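Local coordinates for protein agmatinase (Deinococcus radiodurans, PDB 1WOH) that probably hydrolyses agmatine to putrescine and urea, as a binuclear manganese enzyme of the arginase (ureohydrolase) family, at residues 13-17 against 55-60; 124-128 against 163-169; 136-141 against 172-178. All coordinates share one frame; numbering follows the deposited sequence.

Contact 1: 13-17 against 55-60; sequences PTFAR and LREASL
The methyl CD2 of L60 sits over the centre of one face of the R17 guanidinium, 3.9 Å above its plane, and a water lies in that plane at the edge. This packs the N-terminal loop on the C-terminal part of helix 51-59 in the arginase-type alpha/beta fold. R17 and L60 cross at about a right angle, and the water, accepting from R17 NH2 and donating to L60 O, bridges the guanidinium to the backbone carbonyl of L60; R17 NH1 goes instead to the carbonyl of G10. At the edge of the F15 ring, near its plane, lies the backbone CA of R56, while S59 CB comes obliquely to within 3.7 Å of F15 CE1. P13 and E57 run side by side, P13 CB to E57 CG 3.8 Å, near the second subunit, whose own P13 packs on this one. R56 stretches its aliphatic chain past the loop, CD 3.6 Å from P13 O, to reach D82 and D85. With chi1 at 73°, S59 OG lies between backbone N and carbonyl carbon, and from there S59 OG donates to R56 O of its own helix at 2.6 Å. In the single direct hydrogen bond between the segments, S59 OG accepts A16 N at 2.8 Å, nearly straight at 170°.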
loop_
_atom_site.group_PDB
_atom_site.type_symbol
_atom_site.label_atom_id
_atom_site.label_comp_id
_atom_site.label_asym_id
_atom_site.label_seq_id
_atom_site.Cartn_x
_atom_site.Cartn_y
_atom_site.Cartn_z
ATOM N N PRO A 13 -14.328 18.877 -1.666
ATOM C CA PRO A 13 -12.990 19.417 -1.905
ATOM C C PRO A 13 -12.835 20.344 -3.113
ATOM O O PRO A 13 -12.815 19.892 -4.256
ATOM C CB PRO A 13 -12.136 18.157 -2.028
ATOM C CG PRO A 13 -13.074 17.190 -2.662
ATOM C CD PRO A 13 -14.360 17.421 -1.895
ATOM N N THR A 14 -12.751 21.646 -2.843
ATOM C CA THR A 14 -12.521 22.646 -3.880
ATOM C C THR A 14 -11.223 23.286 -3.428
ATOM O O THR A 14 -10.907 23.261 -2.234
ATOM C CB THR A 14 -13.645 23.709 -3.967
ATOM O OG1 THR A 14 -13.878 24.291 -2.678
ATOM C CG2 THR A 14 -14.919 23.080 -4.486
ATOM N N PHE A 15 -10.452 23.841 -4.354
ATOM C CA PHE A 15 -9.178 24.413 -3.948
ATOM C C PHE A 15 -9.343 25.532 -2.926
ATOM O O PHE A 15 -10.044 26.511 -3.176
ATOM C CB PHE A 15 -8.386 24.922 -5.150
ATOM C CG PHE A 15 -6.924 25.075 -4.863
ATOM C CD1 PHE A 15 -6.131 23.952 -4.643
ATOM C CD2 PHE A 15 -6.352 26.339 -4.732
ATOM C CE1 PHE A 15 -4.789 24.082 -4.286
ATOM C CE2 PHE A 15 -5.017 26.485 -4.378
ATOM C CZ PHE A 15 -4.229 25.354 -4.151
ATOM N N ALA A 16 -8.698 25.362 -1.774
ATOM C CA ALA A 16 -8.749 26.337 -0.686
ATOM C C ALA A 16 -10.183 26.535 -0.203
ATOM O O ALA A 16 -10.520 27.565 0.388
ATOM C CB ALA A 16 -8.159 27.659 -1.153
ATOM N N ARG A 17 -11.020 25.531 -0.454
ATOM C CA ARG A 17 -12.431 25.560 -0.078
ATOM C C ARG A 17 -13.137 26.769 -0.704
ATOM O O ARG A 17 -14.096 27.310 -0.154
ATOM C CB ARG A 17 -12.573 25.574 1.452
ATOM C CG ARG A 17 -13.759 24.762 1.967
ATOM C CD ARG A 17 -13.899 24.816 3.489
ATOM N NE ARG A 17 -13.162 23.774 4.211
ATOM C CZ ARG A 17 -13.431 22.473 4.134
ATOM N NH1 ARG A 17 -14.413 22.036 3.356
ATOM N NH2 ARG A 17 -12.748 21.607 4.871
ATOM N N LEU A 55 -4.761 17.601 -4.852
ATOM C CA LEU A 55 -4.322 18.926 -4.425
ATOM C C LEU A 55 -5.460 19.702 -3.771
ATOM O O LEU A 55 -5.233 20.446 -2.820
ATOM C CB LEU A 55 -3.747 19.704 -5.613
ATOM C CG LEU A 55 -2.327 19.254 -5.996
ATOM C CD1 LEU A 55 -1.960 19.745 -7.392
ATOM C CD2 LEU A 55 -1.338 19.781 -4.957
ATOM N N ARG A 56 -6.677 19.541 -4.287
ATOM C CA ARG A 56 -7.838 20.212 -3.707
ATOM C C ARG A 56 -8.074 19.641 -2.311
ATOM O O ARG A 56 -8.223 20.382 -1.336
ATOM C CB ARG A 56 -9.083 19.998 -4.576
ATOM C CG ARG A 56 -9.027 20.706 -5.930
ATOM C CD ARG A 56 -10.326 20.526 -6.709
ATOM N NE ARG A 56 -10.409 21.452 -7.836
ATOM C CZ ARG A 56 -10.148 21.140 -9.101
ATOM N NH1 ARG A 56 -9.782 19.902 -9.437
ATOM N NH2 ARG A 56 -10.258 22.074 -10.042
ATOM N N GLU A 57 -8.103 18.318 -2.213
ATOM C CA GLU A 57 -8.303 17.673 -0.923
ATOM C C GLU A 57 -7.238 18.153 0.063
ATOM O O GLU A 57 -7.550 18.527 1.196
ATOM C CB GLU A 57 -8.224 16.150 -1.077
ATOM C CG GLU A 57 -9.289 15.573 -1.996
ATOM C CD GLU A 57 -9.078 14.096 -2.302
ATOM O OE1 GLU A 57 -9.912 13.520 -3.027
ATOM O OE2 GLU A 57 -8.082 13.511 -1.827
ATOM N N ALA A 58 -5.981 18.162 -0.372
ATOM C CA ALA A 58 -4.894 18.590 0.506
ATOM C C ALA A 58 -4.951 20.077 0.868
ATOM O O ALA A 58 -4.468 20.475 1.930
ATOM C CB ALA A 58 -3.545 18.265 -0.135
ATOM N N SER A 59 -5.533 20.891 -0.003
ATOM C CA SER A 59 -5.611 22.325 0.258
ATOM C C SER A 59 -6.557 22.658 1.407
ATOM O O SER A 59 -6.522 23.773 1.936
ATOM C CB SER A 59 -6.046 23.086 -0.995
ATOM O OG SER A 59 -7.416 22.887 -1.274
ATOM N N LEU A 60 -7.397 21.701 1.792
ATOM C CA LEU A 60 -8.319 21.937 2.896
ATOM C C LEU A 60 -7.530 22.023 4.202
ATOM O O LEU A 60 -8.058 22.437 5.231
ATOM C CB LEU A 60 -9.380 20.832 2.968
ATOM C CG LEU A 60 -10.252 20.719 1.707
ATOM C CD1 LEU A 60 -11.399 19.748 1.956
ATOM C CD2 LEU A 60 -10.792 22.089 1.328
HETATM O O HOH W 1 -10.440 22.432 6.703
#

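Contact 2: 124-128 against 163-169; sequences SYPLL and FRRACEA
Y125 against R165 and L128 against A166 make this a close packing of two nearly parallel helices, 124-128 and 162-169, in the arginase-family alpha/beta fold; their segment axes approach to 8.4 Å and cross at -24°. The contact is mainly apolar, with a CH-pi interaction at its centre: R165 CB stands over the middle of one face of the Y125 ring, 3.5 Å from the centroid. A169 CB meets the same ring at its edge, 3.8 Å from Y125 CE1. The phenol reaches across because CG is anti to the backbone N (chi1 163°). Beyond CB, the R165 chain bends at chi2 and chi3 and turns its guanidinium away, 82° from the plane of the tyrosine ring. There NE and NH2 grip E168 side-on, one to each oxygen, with R165 NE 2.8 Å from E168 OE2; both oxygens are met from above the carboxylate plane. D150 gives the arginine a second acidic partner. A water donates to R165 O and E168 OE2 and also bonds Y125 OH. L128 CD1 fills the other end, 3.7 Å from A166 CB and 4.0 Å from F163 CE2. Beneath the pair, L128 and F163 rest on strands 137-142 and 223-229, while P126 and L127 of the first helix pack against helix 93-108.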
loop_
_atom_site.group_PDB
_atom_site.type_symbol
_atom_site.label_atom_id
_atom_site.label_comp_id
_atom_site.label_asym_id
_atom_site.label_seq_id
_atom_site.Cartn_x
_atom_site.Cartn_y
_atom_site.Cartn_z
ATOM N N SER A 124 1.776 22.496 -19.488
ATOM C CA SER A 124 2.317 23.856 -19.430
ATOM C C SER A 124 2.280 24.534 -20.797
ATOM O O SER A 124 2.163 25.753 -20.883
ATOM C CB SER A 124 3.758 23.856 -18.916
ATOM O OG SER A 124 3.830 23.377 -17.587
ATOM N N TYR A 125 2.380 23.747 -21.863
ATOM C CA TYR A 125 2.348 24.319 -23.204
ATOM C C TYR A 125 0.999 24.982 -23.503
ATOM O O TYR A 125 0.946 26.188 -23.747
ATOM C CB TYR A 125 2.689 23.248 -24.253
ATOM C CG TYR A 125 2.304 23.621 -25.673
ATOM C CD1 TYR A 125 2.570 24.895 -26.178
ATOM C CD2 TYR A 125 1.668 22.698 -26.506
ATOM C CE1 TYR A 125 2.206 25.246 -27.484
ATOM C CE2 TYR A 125 1.301 23.037 -27.818
ATOM C CZ TYR A 125 1.572 24.311 -28.295
ATOM O OH TYR A 125 1.196 24.664 -29.576
ATOM N N PRO A 126 -0.110 24.217 -23.477
ATOM C CA PRO A 126 -1.398 24.856 -23.764
ATOM C C PRO A 126 -1.793 25.931 -22.754
ATOM O O PRO A 126 -2.498 26.882 -23.092
ATOM C CB PRO A 126 -2.376 23.679 -23.812
ATOM C CG PRO A 126 -1.726 22.638 -22.951
ATOM C CD PRO A 126 -0.267 22.759 -23.324
ATOM N N LEU A 127 -1.333 25.782 -21.514
ATOM C CA LEU A 127 -1.610 26.770 -20.475
ATOM C C LEU A 127 -0.943 28.086 -20.886
ATOM O O LEU A 127 -1.567 29.151 -20.882
ATOM C CB LEU A 127 -1.021 26.301 -19.139
ATOM C CG LEU A 127 -1.898 25.851 -17.970
ATOM C CD1 LEU A 127 -3.279 25.458 -18.426
ATOM C CD2 LEU A 127 -1.190 24.703 -17.251
ATOM N N LEU A 128 0.334 28.005 -21.246
ATOM C CA LEU A 128 1.079 29.195 -21.638
ATOM C C LEU A 128 0.510 29.899 -22.863
ATOM O O LEU A 128 0.619 31.119 -22.974
ATOM C CB LEU A 128 2.555 28.850 -21.856
ATOM C CG LEU A 128 3.350 28.723 -20.551
ATOM C CD1 LEU A 128 4.722 28.106 -20.802
ATOM C CD2 LEU A 128 3.487 30.121 -19.928
ATOM N N PHE A 163 8.070 23.488 -22.903
ATOM C CA PHE A 163 8.635 24.819 -23.077
ATOM C C PHE A 163 9.170 25.078 -24.475
ATOM O O PHE A 163 9.286 26.227 -24.897
ATOM C CB PHE A 163 9.699 25.075 -22.010
ATOM C CG PHE A 163 9.138 25.086 -20.622
ATOM C CD1 PHE A 163 9.421 24.057 -19.731
ATOM C CD2 PHE A 163 8.262 26.093 -20.230
ATOM C CE1 PHE A 163 8.831 24.028 -18.459
ATOM C CE2 PHE A 163 7.666 26.076 -18.964
ATOM C CZ PHE A 163 7.953 25.040 -18.079
ATOM N N ARG A 164 9.473 24.008 -25.200
ATOM C CA ARG A 164 9.960 24.136 -26.567
ATOM C C ARG A 164 8.745 24.500 -27.421
ATOM O O ARG A 164 8.811 25.398 -28.267
ATOM C CB ARG A 164 10.573 22.808 -27.033
ATOM C CG ARG A 164 11.347 22.893 -28.346
ATOM C CD ARG A 164 12.545 23.833 -28.230
ATOM N NE ARG A 164 13.381 23.794 -29.429
ATOM C CZ ARG A 164 14.379 22.937 -29.631
ATOM N NH1 ARG A 164 14.696 22.032 -28.708
ATOM N NH2 ARG A 164 15.051 22.969 -30.773
ATOM N N ARG A 165 7.630 23.810 -27.182
ATOM C CA ARG A 165 6.392 24.071 -27.910
ATOM C C ARG A 165 5.891 25.470 -27.558
ATOM O O ARG A 165 5.419 26.208 -28.417
ATOM C CB ARG A 165 5.318 23.046 -27.539
ATOM C CG ARG A 165 5.610 21.614 -27.979
ATOM C CD ARG A 165 5.527 21.479 -29.502
ATOM N NE ARG A 165 6.773 21.842 -30.166
ATOM C CZ ARG A 165 7.867 21.088 -30.157
ATOM N NH1 ARG A 165 7.865 19.925 -29.519
ATOM N NH2 ARG A 165 8.964 21.492 -30.784
ATOM N N ALA A 166 6.003 25.827 -26.282
ATOM C CA ALA A 166 5.560 27.136 -25.823
ATOM C C ALA A 166 6.304 28.266 -26.538
ATOM O O ALA A 166 5.687 29.205 -27.053
ATOM C CB ALA A 166 5.754 27.251 -24.301
ATOM N N CYS A 167 7.628 28.178 -26.568
ATOM C CA CYS A 167 8.429 29.214 -27.200
ATOM C C CYS A 167 8.150 29.375 -28.680
ATOM O O CYS A 167 8.078 30.495 -29.182
ATOM C CB CYS A 167 9.919 28.955 -26.962
ATOM S SG CYS A 167 10.446 29.386 -25.277
ATOM N N GLU A 168 7.977 28.269 -29.392
ATOM C CA GLU A 168 7.706 28.388 -30.814
ATOM C C GLU A 168 6.298 28.917 -31.085
ATOM O O GLU A 168 6.030 29.462 -32.153
ATOM C CB GLU A 168 7.951 27.053 -31.533
ATOM C CG GLU A 168 7.437 25.827 -30.833
ATOM C CD GLU A 168 7.676 24.559 -31.641
ATOM O OE1 GLU A 168 8.849 24.226 -31.916
ATOM O OE2 GLU A 168 6.683 23.899 -32.004
ATOM N N ALA A 169 5.407 28.793 -30.108
ATOM C CA ALA A 169 4.044 29.280 -30.277
ATOM C C ALA A 169 3.849 30.691 -29.719
ATOM O O ALA A 169 2.883 31.373 -30.066
ATOM C CB ALA A 169 3.063 28.324 -29.613
HETATM O O HOH W 2 4.172 24.922 -30.697
#

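Contact 3: 136-141 against 172-178; sequences DLHVVQ and NLVHITT
A beta bulge breaks the register between two parallel strands: L137 bridges L173, but the next residue, H138, bridges H175, so that V174 is the extra residue. The strands are neighbours in the central parallel sheet, joined through helix 162-169 as a beta-alpha-beta unit. L173 is the centre of an inverse gamma turn. Both backbone bonds at this end, L137 N to N172 O and V174 N to L137 O, are weak, the first bent to 122°. Beyond the bulge the ladder is regular: V139 N donates to H175 O, T177 N to V139 O at 2.8 Å, and Q141 N to T177 O at a nearly straight 175°. H175 CB lies over one face of the H138 ring, offset toward its rim and 3.9 Å from the centroid. A water bonds H175 ND1 and T177 OG1, with weaker links to H138 ND1 and V139 O, while H175 NE2 pairs with T200. On the other face V139 and I176 pack, V139 CB 4.1 Å from I176 CG1, and next to them Q141, extended beyond CG, runs alongside T178, whose OG1 donates to Q141 OE1 at 2.7 Å, from 60° out of the amide plane. Q141 NE2 donates to D143 and to the carbonyl of L146. Replacing Q141 by a leucine would probably leave T178 OG1 without its acceptor and D143 without an amide donor. D143 binds both manganese ions, which is consistent with a second-shell role: the bonds to T178, D143 and L146 probably fix the amide's rotation and help position the carboxylate.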
loop_
_atom_site.group_PDB
_atom_site.type_symbol
_atom_site.label_atom_id
_atom_site.label_comp_id
_atom_site.label_asym_id
_atom_site.label_seq_id
_atom_site.Cartn_x
_atom_site.Cartn_y
_atom_site.Cartn_z
ATOM N N ASP A 136 7.011 40.456 -23.085
ATOM C CA ASP A 136 8.262 39.914 -22.569
ATOM C C ASP A 136 8.028 38.922 -21.444
ATOM O O ASP A 136 8.631 39.021 -20.379
ATOM C CB ASP A 136 9.164 41.047 -22.081
ATOM C CG ASP A 136 9.585 41.976 -23.203
ATOM O OD1 ASP A 136 10.219 41.495 -24.164
ATOM O OD2 ASP A 136 9.280 43.185 -23.127
ATOM N N LEU A 137 7.142 37.967 -21.689
ATOM C CA LEU A 137 6.825 36.954 -20.696
ATOM C C LEU A 137 8.061 36.143 -20.312
ATOM O O LEU A 137 8.807 35.656 -21.176
ATOM C CB LEU A 137 5.740 36.019 -21.234
ATOM C CG LEU A 137 5.389 34.810 -20.359
ATOM C CD1 LEU A 137 4.789 35.299 -19.055
ATOM C CD2 LEU A 137 4.403 33.888 -21.098
ATOM N N HIS A 138 8.273 36.013 -19.003
ATOM C CA HIS A 138 9.385 35.254 -18.452
ATOM C C HIS A 138 8.805 34.074 -17.687
ATOM O O HIS A 138 7.742 34.188 -17.086
ATOM C CB HIS A 138 10.199 36.091 -17.461
ATOM C CG HIS A 138 11.102 37.096 -18.103
ATOM N ND1 HIS A 138 12.457 37.139 -17.856
ATOM C CD2 HIS A 138 10.842 38.107 -18.964
ATOM C CE1 HIS A 138 12.994 38.134 -18.540
ATOM N NE2 HIS A 138 12.036 38.736 -19.221
ATOM N N VAL A 139 9.489 32.939 -17.729
ATOM C CA VAL A 139 9.035 31.779 -16.973
ATOM C C VAL A 139 10.114 31.390 -15.984
ATOM O O VAL A 139 11.294 31.313 -16.336
ATOM C CB VAL A 139 8.759 30.540 -17.867
ATOM C CG1 VAL A 139 8.515 29.296 -16.979
ATOM C CG2 VAL A 139 7.546 30.788 -18.739
ATOM N N VAL A 140 9.708 31.193 -14.730
ATOM C CA VAL A 140 10.624 30.743 -13.687
ATOM C C VAL A 140 10.161 29.308 -13.477
ATOM O O VAL A 140 9.049 29.060 -13.020
ATOM C CB VAL A 140 10.479 31.556 -12.382
ATOM C CG1 VAL A 140 11.250 30.866 -11.260
ATOM C CG2 VAL A 140 11.039 32.964 -12.587
ATOM N N GLN A 141 11.031 28.376 -13.835
ATOM C CA GLN A 141 10.728 26.954 -13.782
ATOM C C GLN A 141 11.524 26.161 -12.745
ATOM O O GLN A 141 12.757 26.150 -12.785
ATOM C CB GLN A 141 10.978 26.388 -15.195
ATOM C CG GLN A 141 11.102 24.885 -15.319
ATOM C CD GLN A 141 11.664 24.456 -16.676
ATOM O OE1 GLN A 141 12.111 25.290 -17.474
ATOM N NE2 GLN A 141 11.659 23.151 -16.933
ATOM N N ASN A 172 6.352 36.139 -27.614
ATOM C CA ASN A 172 6.466 37.007 -26.440
ATOM C C ASN A 172 7.136 36.314 -25.248
ATOM O O ASN A 172 7.570 36.980 -24.304
ATOM C CB ASN A 172 5.087 37.542 -26.028
ATOM C CG ASN A 172 4.107 36.439 -25.679
ATOM O OD1 ASN A 172 3.903 35.509 -26.457
ATOM N ND2 ASN A 172 3.484 36.544 -24.507
ATOM N N LEU A 173 7.222 34.983 -25.291
ATOM C CA LEU A 173 7.873 34.224 -24.217
ATOM C C LEU A 173 9.361 34.372 -24.511
ATOM O O LEU A 173 9.955 33.564 -25.234
ATOM C CB LEU A 173 7.463 32.749 -24.276
ATOM C CG LEU A 173 7.560 31.953 -22.970
ATOM C CD1 LEU A 173 7.157 30.507 -23.239
ATOM C CD2 LEU A 173 8.969 32.018 -22.411
ATOM N N VAL A 174 9.963 35.411 -23.938
ATOM C CA VAL A 174 11.355 35.723 -24.211
ATOM C C VAL A 174 12.447 35.118 -23.358
ATOM O O VAL A 174 13.613 35.145 -23.751
ATOM C CB VAL A 174 11.569 37.253 -24.204
ATOM C CG1 VAL A 174 10.683 37.907 -25.253
ATOM C CG2 VAL A 174 11.255 37.816 -22.824
ATOM N N HIS A 175 12.101 34.570 -22.200
ATOM C CA HIS A 175 13.148 34.025 -21.357
ATOM C C HIS A 175 12.637 33.032 -20.336
ATOM O O HIS A 175 11.536 33.171 -19.818
ATOM C CB HIS A 175 13.865 35.177 -20.638
ATOM C CG HIS A 175 15.053 34.746 -19.837
ATOM N ND1 HIS A 175 14.977 34.431 -18.496
ATOM C CD2 HIS A 175 16.340 34.541 -20.200
ATOM C CE1 HIS A 175 16.168 34.050 -18.069
ATOM N NE2 HIS A 175 17.013 34.108 -19.083
ATOM N N ILE A 176 13.450 32.019 -20.074
ATOM C CA ILE A 176 13.128 31.007 -19.077
ATOM C C ILE A 176 14.318 30.841 -18.151
ATOM O O ILE A 176 15.469 30.821 -18.588
ATOM C CB ILE A 176 12.832 29.618 -19.705
ATOM C CG1 ILE A 176 11.640 29.710 -20.657
ATOM C CG2 ILE A 176 12.507 28.602 -18.598
ATOM C CD1 ILE A 176 11.257 28.352 -21.286
ATOM N N THR A 177 14.033 30.738 -16.862
ATOM C CA THR A 177 15.067 30.524 -15.870
ATOM C C THR A 177 14.678 29.193 -15.245
ATOM O O THR A 177 13.635 29.101 -14.601
ATOM C CB THR A 177 15.047 31.605 -14.777
ATOM O OG1 THR A 177 15.335 32.881 -15.360
ATOM C CG2 THR A 177 16.084 31.286 -13.709
ATOM N N THR A 178 15.506 28.174 -15.447
ATOM C CA THR A 178 15.228 26.841 -14.914
ATOM C C THR A 178 16.155 26.526 -13.756
ATOM O O THR A 178 17.376 26.607 -13.888
ATOM C CB THR A 178 15.405 25.781 -16.007
ATOM O OG1 THR A 178 14.643 26.173 -17.154
ATOM C CG2 THR A 178 14.915 24.423 -15.523
HETATM O O HOH W 3 12.994 34.204 -16.207
#

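In the fold
Only contact 3 lies within the parallel sheet; contact 2 joins two helices packed on it, and contact 1 sets an N-terminal loop on helix 51-59. Contact 1 comes first along the chain and lies on the opposite side of the chain's centre from the others, its centre about 27 Å from that of contact 2 and about 29 Å from that of contact 3. Contacts 2 and 3 interlock, with centres about 11 Å apart: their segments alternate in sequence, and helix 162-169 links the two strands. F163 joins them, packing on V139, Q141 and I176, while A166 meets L173. This shared core adjoins the manganese-binding residues H121, D143 and D147, whereas contact 1 helps build a boundary between subunits.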